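Local coordinates for protein cytosolic phospholipase A2 delta (PDB 5IXC) that hydrolyses the sn-2 ester of glycerophospholipids in a calcium-dependent way, with a preference for linoleic acid at that position, at residues S166-H171 against F211-M216; E222-L227 against A241-V246; I656-P661 against F684-Q689. All coordinates share one frame; numbering follows the deposited sequence.

Contact 1 (S166-H171 against F211-M216). With BA (barium ion), chain D.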
# COMPACT_ATOMS: atom_id res chain seq x y z
N SER A 166 -9.59 24.45 6.69
CA SER A 166 -9.39 25.62 7.52
C SER A 166 -8.93 25.16 8.88
O SER A 166 -9.04 23.99 9.22
CB SER A 166 -10.64 26.50 7.60
OG SER A 166 -11.80 25.75 7.87
N CYS A 167 -8.35 26.09 9.62
CA CYS A 167 -7.79 25.78 10.91
C CYS A 167 -8.45 26.65 11.94
O CYS A 167 -8.70 27.82 11.69
CB CYS A 167 -6.30 26.04 10.87
SG CYS A 167 -5.28 24.68 10.16
N LEU A 168 -8.75 26.07 13.09
CA LEU A 168 -9.32 26.84 14.17
C LEU A 168 -8.25 27.00 15.20
O LEU A 168 -7.62 26.03 15.60
CB LEU A 168 -10.53 26.13 14.77
CG LEU A 168 -11.50 26.91 15.67
CD1 LEU A 168 -11.24 26.66 17.14
CD2 LEU A 168 -11.47 28.40 15.42
N ASP A 169 -8.05 28.22 15.64
CA ASP A 169 -7.01 28.51 16.59
C ASP A 169 -7.57 29.05 17.89
O ASP A 169 -8.37 29.98 17.88
CB ASP A 169 -6.07 29.52 15.98
CG ASP A 169 -4.66 29.19 16.24
OD1 ASP A 169 -3.95 28.90 15.26
OD2 ASP A 169 -4.28 29.17 17.43
N VAL A 170 -7.12 28.46 19.00
CA VAL A 170 -7.69 28.73 20.32
C VAL A 170 -6.62 29.04 21.36
O VAL A 170 -5.83 28.17 21.69
CB VAL A 170 -8.53 27.53 20.81
CG1 VAL A 170 -9.23 27.83 22.13
CG2 VAL A 170 -9.55 27.15 19.76
N HIS A 171 -6.67 30.26 21.92
CA HIS A 171 -5.79 30.69 23.02
C HIS A 171 -6.44 30.56 24.39
O HIS A 171 -7.66 30.65 24.51
CB HIS A 171 -5.44 32.15 22.88
CG HIS A 171 -4.34 32.43 21.91
ND1 HIS A 171 -3.01 32.42 22.28
CD2 HIS A 171 -4.36 32.77 20.60
CE1 HIS A 171 -2.27 32.72 21.24
NE2 HIS A 171 -3.06 32.94 20.20
N PHE A 211 -4.27 25.79 21.07
CA PHE A 211 -4.69 24.58 20.35
C PHE A 211 -5.04 24.89 18.91
O PHE A 211 -5.54 25.97 18.60
CB PHE A 211 -5.91 23.91 20.99
CG PHE A 211 -5.85 23.81 22.48
CD1 PHE A 211 -5.23 22.74 23.09
CD2 PHE A 211 -6.42 24.80 23.27
CE1 PHE A 211 -5.18 22.64 24.47
CE2 PHE A 211 -6.37 24.72 24.64
CZ PHE A 211 -5.75 23.64 25.24
N ARG A 212 -4.81 23.90 18.06
CA ARG A 212 -5.10 23.98 16.65
C ARG A 212 -6.03 22.83 16.25
O ARG A 212 -5.82 21.68 16.63
CB ARG A 212 -3.78 23.94 15.87
CG ARG A 212 -3.89 23.94 14.36
CD ARG A 212 -4.29 25.29 13.77
NE ARG A 212 -3.36 26.39 14.06
CZ ARG A 212 -2.13 26.51 13.56
NH1 ARG A 212 -1.62 25.59 12.76
NH2 ARG A 212 -1.40 27.57 13.89
N PHE A 213 -7.10 23.17 15.52
CA PHE A 213 -7.99 22.18 14.91
C PHE A 213 -7.99 22.33 13.40
O PHE A 213 -8.17 23.42 12.88
CB PHE A 213 -9.43 22.37 15.38
CG PHE A 213 -9.69 21.87 16.77
CD1 PHE A 213 -10.19 20.59 16.98
CD2 PHE A 213 -9.50 22.71 17.85
CE1 PHE A 213 -10.46 20.14 18.27
CE2 PHE A 213 -9.77 22.27 19.14
CZ PHE A 213 -10.25 20.99 19.35
N HIS A 214 -7.81 21.21 12.71
CA HIS A 214 -7.91 21.17 11.24
C HIS A 214 -9.21 20.49 10.83
O HIS A 214 -9.56 19.42 11.35
CB HIS A 214 -6.74 20.38 10.63
CG HIS A 214 -5.39 20.88 11.04
ND1 HIS A 214 -4.87 20.65 12.29
CD2 HIS A 214 -4.45 21.58 10.37
CE1 HIS A 214 -3.67 21.20 12.37
NE2 HIS A 214 -3.39 21.77 11.21
N TYR A 215 -9.91 21.09 9.88
CA TYR A 215 -11.18 20.57 9.40
C TYR A 215 -11.52 21.16 8.07
O TYR A 215 -11.11 22.25 7.76
CB TYR A 215 -12.29 20.89 10.41
CG TYR A 215 -12.46 22.36 10.65
CD1 TYR A 215 -13.44 23.09 10.00
CD2 TYR A 215 -11.62 23.03 11.52
CE1 TYR A 215 -13.59 24.45 10.23
CE2 TYR A 215 -11.76 24.38 11.75
CZ TYR A 215 -12.74 25.10 11.10
OH TYR A 215 -12.88 26.45 11.34
N MET A 216 -12.30 20.43 7.29
CA MET A 216 -12.72 20.89 5.96
C MET A 216 -13.49 22.20 6.03
O MET A 216 -14.32 22.42 6.93
CB MET A 216 -13.61 19.84 5.28
CG MET A 216 -12.86 18.80 4.49
SD MET A 216 -13.99 17.53 3.92
CE MET A 216 -13.89 16.44 5.36
BA BA D . -1.83 31.00 17.63

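Contact 2 (E222-L227 against A241-V246)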
# COMPACT_ATOMS: atom_id res chain seq x y z
N GLU A 222 -19.44 23.05 14.46
CA GLU A 222 -19.35 23.93 15.61
C GLU A 222 -18.21 23.56 16.52
O GLU A 222 -17.70 22.43 16.50
CB GLU A 222 -20.66 23.91 16.39
CG GLU A 222 -20.93 22.61 17.12
CD GLU A 222 -22.41 22.42 17.41
OE1 GLU A 222 -23.24 23.04 16.71
OE2 GLU A 222 -22.75 21.65 18.34
N LEU A 223 -17.79 24.51 17.32
CA LEU A 223 -16.85 24.21 18.38
C LEU A 223 -17.56 24.28 19.72
O LEU A 223 -18.28 25.24 20.03
CB LEU A 223 -15.67 25.16 18.38
CG LEU A 223 -14.75 24.92 19.58
CD1 LEU A 223 -13.54 24.07 19.20
CD2 LEU A 223 -14.31 26.24 20.18
N SER A 224 -17.33 23.26 20.53
CA SER A 224 -17.96 23.17 21.83
C SER A 224 -16.90 23.18 22.90
O SER A 224 -15.91 22.46 22.80
CB SER A 224 -18.79 21.90 21.92
OG SER A 224 -19.96 22.06 21.15
N GLY A 225 -17.12 24.01 23.91
CA GLY A 225 -16.19 24.17 25.03
C GLY A 225 -16.88 23.98 26.36
O GLY A 225 -18.09 24.20 26.50
N ARG A 226 -16.11 23.57 27.36
CA ARG A 226 -16.66 23.16 28.66
C ARG A 226 -15.57 22.90 29.70
O ARG A 226 -14.50 22.40 29.38
CB ARG A 226 -17.50 21.89 28.47
CG ARG A 226 -18.27 21.42 29.69
CD ARG A 226 -18.96 20.10 29.41
NE ARG A 226 -18.01 18.99 29.33
CZ ARG A 226 -18.33 17.71 29.27
NH1 ARG A 226 -19.61 17.32 29.31
NH2 ARG A 226 -17.38 16.79 29.19
N LEU A 227 -15.87 23.22 30.95
CA LEU A 227 -14.95 22.94 32.08
C LEU A 227 -15.53 21.91 33.04
O LEU A 227 -14.82 21.04 33.54
CB LEU A 227 -14.62 24.23 32.84
CG LEU A 227 -13.36 25.00 32.43
CD1 LEU A 227 -13.23 25.12 30.92
CD2 LEU A 227 -13.36 26.38 33.06
N ALA A 241 -22.82 23.00 35.36
CA ALA A 241 -21.91 22.84 34.23
C ALA A 241 -22.39 23.68 33.01
O ALA A 241 -22.87 24.80 33.18
CB ALA A 241 -21.79 21.35 33.88
N GLY A 242 -22.23 23.14 31.80
CA GLY A 242 -22.72 23.80 30.60
C GLY A 242 -21.77 23.71 29.42
O GLY A 242 -20.56 23.90 29.56
N TYR A 243 -22.34 23.43 28.25
CA TYR A 243 -21.59 23.41 26.98
C TYR A 243 -21.81 24.71 26.22
O TYR A 243 -22.92 24.98 25.75
CB TYR A 243 -22.09 22.27 26.09
CG TYR A 243 -21.20 21.06 26.02
CD1 TYR A 243 -21.60 19.84 26.56
CD2 TYR A 243 -19.98 21.11 25.37
CE1 TYR A 243 -20.79 18.72 26.47
CE2 TYR A 243 -19.16 20.00 25.28
CZ TYR A 243 -19.57 18.80 25.83
OH TYR A 243 -18.78 17.68 25.74
N LEU A 244 -20.76 25.51 26.09
CA LEU A 244 -20.81 26.66 25.18
C LEU A 244 -20.44 26.17 23.80
O LEU A 244 -19.48 25.41 23.64
CB LEU A 244 -19.87 27.78 25.61
CG LEU A 244 -20.22 28.46 26.94
CD1 LEU A 244 -19.40 29.73 27.06
CD2 LEU A 244 -21.70 28.79 27.07
N THR A 245 -21.21 26.60 22.80
CA THR A 245 -20.96 26.21 21.43
C THR A 245 -20.87 27.41 20.52
O THR A 245 -21.66 28.34 20.63
CB THR A 245 -22.06 25.28 20.88
OG1 THR A 245 -23.27 26.02 20.72
CG2 THR A 245 -22.29 24.10 21.82
N VAL A 246 -19.91 27.39 19.61
CA VAL A 246 -19.78 28.42 18.59
C VAL A 246 -19.95 27.78 17.24
O VAL A 246 -19.31 26.76 16.97
CB VAL A 246 -18.39 29.08 18.63
CG1 VAL A 246 -18.27 30.16 17.57
CG2 VAL A 246 -18.14 29.67 20.00

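Contact 3 (I656-P661 against F684-Q689)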
# COMPACT_ATOMS: atom_id res chain seq x y z
N ILE A 656 0.35 -14.80 -6.61
CA ILE A 656 0.52 -15.21 -8.00
C ILE A 656 1.00 -14.12 -8.91
O ILE A 656 1.19 -14.37 -10.10
CB ILE A 656 -0.73 -15.89 -8.60
CG1 ILE A 656 -1.94 -14.97 -8.59
CG2 ILE A 656 -1.03 -17.17 -7.84
CD1 ILE A 656 -3.03 -15.33 -9.58
N ASN A 657 1.24 -12.92 -8.39
CA ASN A 657 1.65 -11.82 -9.25
C ASN A 657 3.13 -11.59 -9.29
O ASN A 657 3.87 -12.17 -8.52
CB ASN A 657 0.91 -10.55 -8.88
CG ASN A 657 -0.42 -10.43 -9.61
OD1 ASN A 657 -1.47 -10.53 -8.98
ND2 ASN A 657 -0.37 -10.21 -10.93
N THR A 658 3.54 -10.76 -10.25
CA THR A 658 4.91 -10.26 -10.34
C THR A 658 4.87 -8.74 -10.26
O THR A 658 3.80 -8.16 -10.25
CB THR A 658 5.62 -10.72 -11.64
OG1 THR A 658 7.01 -10.36 -11.58
CG2 THR A 658 4.94 -10.12 -12.91
N SER A 659 6.03 -8.11 -10.22
CA SER A 659 6.13 -6.67 -9.98
C SER A 659 5.94 -5.80 -11.23
O SER A 659 6.57 -4.76 -11.37
CB SER A 659 7.47 -6.34 -9.29
OG SER A 659 8.57 -6.93 -9.97
N SER A 660 5.05 -6.21 -12.13
CA SER A 660 4.78 -5.44 -13.36
C SER A 660 4.37 -3.98 -13.10
O SER A 660 4.80 -3.07 -13.82
CB SER A 660 3.68 -6.08 -14.21
OG SER A 660 3.22 -7.28 -13.66
N PRO A 661 3.50 -3.75 -12.10
CA PRO A 661 3.00 -2.39 -11.92
C PRO A 661 4.09 -1.33 -11.76
O PRO A 661 3.93 -0.21 -12.22
CB PRO A 661 2.16 -2.50 -10.65
CG PRO A 661 1.69 -3.91 -10.65
CD PRO A 661 2.85 -4.70 -11.18
N PHE A 684 3.82 -19.28 -16.19
CA PHE A 684 3.39 -18.14 -17.01
C PHE A 684 2.21 -17.35 -16.43
O PHE A 684 1.80 -16.36 -17.03
CB PHE A 684 3.08 -18.59 -18.45
CG PHE A 684 4.24 -19.25 -19.13
CD1 PHE A 684 5.19 -18.50 -19.81
CD2 PHE A 684 4.41 -20.63 -19.06
CE1 PHE A 684 6.27 -19.12 -20.42
CE2 PHE A 684 5.49 -21.24 -19.66
CZ PHE A 684 6.42 -20.49 -20.34
N GLU A 685 1.69 -17.75 -15.27
CA GLU A 685 0.52 -17.04 -14.68
C GLU A 685 0.74 -15.54 -14.47
O GLU A 685 -0.08 -14.72 -14.88
CB GLU A 685 0.10 -17.65 -13.33
CG GLU A 685 -1.18 -18.48 -13.38
CD GLU A 685 -2.39 -17.74 -13.97
OE1 GLU A 685 -2.76 -16.66 -13.47
OE2 GLU A 685 -2.94 -18.26 -14.97
N ALA A 686 1.85 -15.20 -13.85
CA ALA A 686 2.12 -13.82 -13.51
C ALA A 686 2.26 -12.97 -14.78
O ALA A 686 1.91 -11.79 -14.79
CB ALA A 686 3.35 -13.71 -12.65
N LEU A 687 2.78 -13.56 -15.85
CA LEU A 687 2.87 -12.82 -17.11
C LEU A 687 1.48 -12.58 -17.71
O LEU A 687 1.21 -11.52 -18.27
CB LEU A 687 3.77 -13.51 -18.13
CG LEU A 687 5.26 -13.14 -18.11
CD1 LEU A 687 5.92 -13.79 -19.31
CD2 LEU A 687 5.51 -11.65 -18.15
N GLN A 688 0.60 -13.57 -17.58
CA GLN A 688 -0.77 -13.42 -18.09
C GLN A 688 -1.58 -12.40 -17.31
O GLN A 688 -2.38 -11.65 -17.88
CB GLN A 688 -1.48 -14.76 -18.14
CG GLN A 688 -1.21 -15.49 -19.45
CD GLN A 688 -1.39 -16.98 -19.34
OE1 GLN A 688 -2.17 -17.47 -18.53
NE2 GLN A 688 -0.66 -17.71 -20.17
N GLN A 689 -1.37 -12.36 -16.00
CA GLN A 689 -1.93 -11.30 -15.16
C GLN A 689 -1.46 -9.93 -15.64
O GLN A 689 -2.23 -8.98 -15.70
CB GLN A 689 -1.50 -11.48 -13.72
CG GLN A 689 -2.00 -12.73 -13.05
CD GLN A 689 -3.47 -12.67 -12.65
OE1 GLN A 689 -3.97 -11.63 -12.21
NE2 GLN A 689 -4.15 -13.79 -12.77

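Contact 1 (S166-H171 against F211-M216)
The ring of Tyr215 has Ser166 on one face and Leu168 at its rim. Ser166 OG lies over that face, 3.2 Å from Tyr215 CE1, and Ser166 O sits above the same face, offset toward the rim. Leu168 N comes in at the ring edge, near its plane, and Leu168 CB packs 3.7 Å from Tyr215 CE2. The guanidinium of Arg212 takes Asp169 OD1 at its edge. These residues belong to two neighbouring antiparallel strands in what is probably a second, C2-type beta-sandwich.

Ser166, Leu168 and Val170 form hydrogen-bonded pairs with Tyr215, Phe213 and Phe211. Each pair is joined by two backbone bonds. The side chains of these six residues all lie on one face of the sheet. Leu191 of another strand covers Val170, Phe211 and Phe213 there.

The other face carries Cys167, Asp169, Arg212 and His214. Cys167 is tied to Cys278 by a disulfide. Its SG sits obliquely to the ring of His214, 3.8 Å from the ring centroid. His214 ND1 is hydrogen-bonded to Glu198 and NE2 weakly to Glu280, which would limit rotation of the imidazole.

CG of Arg212 points directly away from the backbone N (chi1 177°), and the chain then bends at chi2 and chi3. The bends carry the guanidinium across to Asp169 on the neighbouring strand. Arg212 NE reaches Asp169 OD1 at 2.8 Å and NH2 reaches the same oxygen at 3.2 Å. This is a side-on salt bridge in which one carboxylate oxygen accepts both bonds. The carboxylate and guanidinium planes are 64° apart, and NE meets OD1 from above the carboxylate plane. The other oxygen, Asp169 OD2, binds a barium ion at 3.1 Å.

Contact 2 (E222-L227 against A241-V246)
Arg226 leaves the backbone with CG anti to N (chi1 -173°), runs straight through chi2 and bends at chi3 (71°). That shape lays its CD and guanidinium against the ring of Tyr243. Arg226 CD sits over the middle of the Tyr243 ring face, 3.8 Å from the centroid, a CH-pi contact. Farther out, Tyr243 OH lies over the centre of one guanidinium face, 3.6 Å from Arg226 CZ. The two planes are 30° apart, so the guanidinium is tilted against the ring. Arg226 NH2 makes a salt bridge to Glu190 on the next strand, and Tyr243 OH has a weak hydrogen bond to the same carboxylate. Glu190 thus meets the outer ends of both side chains, firmly only at the arginine.

Ser224 CB adds a contact at Tyr243 CD2, 3.7 Å away. Ser224 also faces Thr245 as a non-hydrogen-bonded pair, with Ser224 OG against Thr245 CG2.

Four backbone bonds join the strands. Leu223 and Val246 exchange two, with Val246 N to Leu223 O at 2.7 Å. Gly225 and Leu244 exchange two more, with Gly225 N to Leu244 O at 2.8 Å. Leu223, Leu244 and Val246 share one face of the sheet. There Met259 of strand 257-261 touches Leu244 and Val246, and Leu193 touches Leu223. The carbonyl O of Gly242 lies against Arg226 CG, 3.4 Å away, a van der Waals contact.

Strands 221-226 and 244-248 follow each other in the chain and pair antiparallel, as a beta-hairpin with a long, unmodelled connection. Strand 244-248 is an outermost strand of its four-stranded sheet. The hairpin forms the edge of one sheet of the beta-sandwich, consistent with the C2-type domain assigned to this region by family.

Contact 3 (I656-P661 against F684-Q689)
Ala686 and the chain from Ile656 to Thr658 meet by van der Waals packing. The methyl group Ala686 CB points from the first turn of helix 685-695 against the backbone of Ile656 to Thr658. It lies 3.4 Å from Ile656 O and 3.9 Å from Thr658 CB. Thr658 CG2 also rests against Ala686, near both its methyl and its carbonyl O. Thr658 is further packed on Met330 and Thr332, so it is wedged between the helix and the catalytic sheet.

A second group of contacts is between polar side chains and aliphatic carbons. Asn657 ND2 lies 3.3 Å from Gln689 CB, one turn along the helix from Ala686. The two side chains cross at about a right angle, and their amide planes are 84° apart. Ile656 CD1 reaches the other end of Gln689, 3.7 Å from NE2.

Hydrogen bonding stays within each segment or goes to residues beyond them. Gln689 bends at chi2 (-76°), which turns its amide back along the helix. Gln689 NE2 then donates to Glu685 OE1 at 3.3 Å, in the amide plane. Ser660 OG and Ala686 O both pair with Thr690 OG1, so this one hydroxyl links the two segments. Ser659 OG is anchored to Ser362 OG and Ala331 N at the central sheet.

The chain of 656-661 runs close to the active site. The side chain of Ile656 is about 8 Å from that of Asp651, the likely proton acceptor. The side chain of Asn657 is about 9 Å from that of the nucleophile Ser365. The contact therefore packs helix 685-695 against the chain that follows the aspartate that, by similarity, completes a patatin-like Ser-Asp dyad with Ser365.

How the contacts relate
The contacts come in series along the chain, in the order 1, 2, 3. Contacts 1 and 2 lie in a probable second C2 domain, with centres about 15 Å apart. Strands 160-171 and 210-216 belong to one antiparallel sheet, and strands 221-226 and 244-248 to another. Leu223 CD1 touches Leu168 CD1 (4.0 Å) and Phe213 CE2, so the two sheets pack face to face as a sandwich. Contact 3 is in the catalytic domain, on the opposite side of the chain's centre, with its centre about 47 Å from contact 1 and 57 Å from contact 2. Two contacts thus belong to a probable C2 module, and the third lies near the catalytic site.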